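Local structure of hypothetical protein TM1553 (Thermotoga maritima, 1VRM) at residues L171-A174 against R175-A178. The protein belongs to the ApbE family and, as in relatives, probably acts as a flavin transferase that attaches FMN covalently to target proteins. Numbering follows the deposited sequence.
Sequences LDRA and RQIA
Q176 folds back over the preceding turn of the alpha-helix 166-181, its side chain lying across the backbone of D172 and R173. Its CB rests 3.4 Å from R173 O. With CG anti to the carbonyl carbon (chi1 -62°), the chain is directed back toward the start of the helix, and CG sits 3.3 Å from D172 O, the same oxygen that accepts the backbone N-H of Q176. CD then passes 4.0 Å from R173 CA, and the amide splits its contacts: NE2 lies over the D172 peptide, whereas Q176 OE1 lies 4.0 Å from R173 CG. The amide plane stands 75° from that of the R173 guanidinium, so the two flat groups do not stack. A water donates to Q176 OE1 and, weakly, to R173 O, while resting against one guanidinium face near its rim.

The polar end of R173 is committed to helix 41-58, where NE forms a salt bridge with D51; I177 touches the same aspartate. On another side of the helix, the D172 carboxylate takes hydrogen bonds from T273 OG1 and A272 N and forms a salt bridge with R196 NE. L171 and A174 touch strand 186-191 as well as M52 and I48 of helix 41-58, filling the angle where the two meet.

Four backbone hydrogen bonds, N-H of residue i+4 to C=O of residue i, join the segments. Around the R173 carbonyl, I177 supplies both the hydrogen bond, N to O at 2.8 Å, and an aliphatic cover, its CG1 lying 3.3 Å from R173 O.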
loop_
_atom_site.group_PDB
_atom_site.type_symbol
_atom_site.label_atom_id
_atom_site.label_comp_id
_atom_site.label_asym_id
_atom_site.label_seq_id
_atom_site.Cartn_x
_atom_site.Cartn_y
_atom_site.Cartn_z
ATOM N N LEU A 171 -6.195 -6.677 -1.604
ATOM C CA LEU A 171 -7.367 -6.618 -0.728
ATOM C C LEU A 171 -8.647 -6.411 -1.519
ATOM O O LEU A 171 -9.671 -6.973 -1.184
ATOM C CB LEU A 171 -7.248 -5.562 0.356
ATOM C CG LEU A 171 -6.162 -5.926 1.382
ATOM C CD1 LEU A 171 -5.832 -4.700 2.244
ATOM C CD2 LEU A 171 -6.543 -7.081 2.247
ATOM N N ASP A 172 -8.602 -5.528 -2.499
ATOM C CA ASP A 172 -9.757 -5.311 -3.357
ATOM C C ASP A 172 -10.101 -6.612 -4.128
ATOM O O ASP A 172 -11.259 -6.977 -4.215
ATOM C CB ASP A 172 -9.526 -4.148 -4.298
ATOM C CG ASP A 172 -9.575 -2.811 -3.573
ATOM O OD1 ASP A 172 -10.210 -2.739 -2.465
ATOM O OD2 ASP A 172 -8.951 -1.838 -4.089
ATOM N N ARG A 173 -9.088 -7.296 -4.663
ATOM C CA ARG A 173 -9.309 -8.594 -5.313
ATOM C C ARG A 173 -9.912 -9.615 -4.348
ATOM O O ARG A 173 -10.818 -10.373 -4.710
ATOM C CB ARG A 173 -8.027 -9.139 -5.899
ATOM C CG ARG A 173 -7.859 -8.560 -7.291
ATOM C CD ARG A 173 -6.830 -9.253 -8.062
ATOM N NE ARG A 173 -7.027 -10.692 -8.101
ATOM C CZ ARG A 173 -7.691 -11.357 -9.025
ATOM N NH1 ARG A 173 -8.231 -10.714 -10.058
ATOM N NH2 ARG A 173 -7.775 -12.687 -8.945
ATOM N N ALA A 174 -9.420 -9.634 -3.136
ATOM C CA ALA A 174 -9.916 -10.560 -2.138
ATOM C C ALA A 174 -11.417 -10.398 -1.926
ATOM O O ALA A 174 -12.141 -11.393 -1.886
ATOM C CB ALA A 174 -9.146 -10.428 -0.847
ATOM N N ARG A 175 -11.895 -9.170 -1.752
ATOM C CA ARG A 175 -13.327 -8.939 -1.642
ATOM C C ARG A 175 -14.079 -9.432 -2.872
ATOM O O ARG A 175 -15.136 -10.071 -2.761
ATOM C CB ARG A 175 -13.583 -7.452 -1.478
ATOM C CG ARG A 175 -15.070 -7.078 -1.554
ATOM C CD ARG A 175 -15.291 -5.634 -1.183
ATOM N NE ARG A 175 -16.654 -5.236 -1.459
ATOM C CZ ARG A 175 -17.080 -4.941 -2.693
ATOM N NH1 ARG A 175 -16.285 -5.024 -3.765
ATOM N NH2 ARG A 175 -18.335 -4.620 -2.855
ATOM N N GLN A 176 -13.553 -9.172 -4.069
ATOM C CA GLN A 176 -14.204 -9.570 -5.321
ATOM C C GLN A 176 -14.325 -11.095 -5.358
ATOM O O GLN A 176 -15.353 -11.633 -5.770
ATOM C CB GLN A 176 -13.422 -9.074 -6.557
ATOM C CG GLN A 176 -13.270 -7.520 -6.743
ATOM C CD GLN A 176 -12.107 -7.124 -7.774
ATOM O OE1 GLN A 176 -11.631 -7.965 -8.591
ATOM N NE2 GLN A 176 -11.684 -5.845 -7.733
ATOM N N ILE A 177 -13.277 -11.782 -4.926
ATOM C CA ILE A 177 -13.272 -13.263 -4.881
ATOM C C ILE A 177 -14.383 -13.757 -3.957
ATOM O O ILE A 177 -15.202 -14.605 -4.332
ATOM C CB ILE A 177 -11.875 -13.828 -4.473
ATOM C CG1 ILE A 177 -10.863 -13.552 -5.579
ATOM C CG2 ILE A 177 -11.961 -15.296 -4.121
ATOM C CD1 ILE A 177 -9.447 -13.704 -5.190
ATOM N N ALA A 178 -14.454 -13.196 -2.752
ATOM C CA ALA A 178 -15.450 -13.638 -1.784
ATOM C C ALA A 178 -16.852 -13.466 -2.345
ATOM O O ALA A 178 -17.709 -14.361 -2.246
ATOM C CB ALA A 178 -15.281 -12.863 -0.505
HETATM O O HOH W 1 -11.118 -10.601 -8.150
#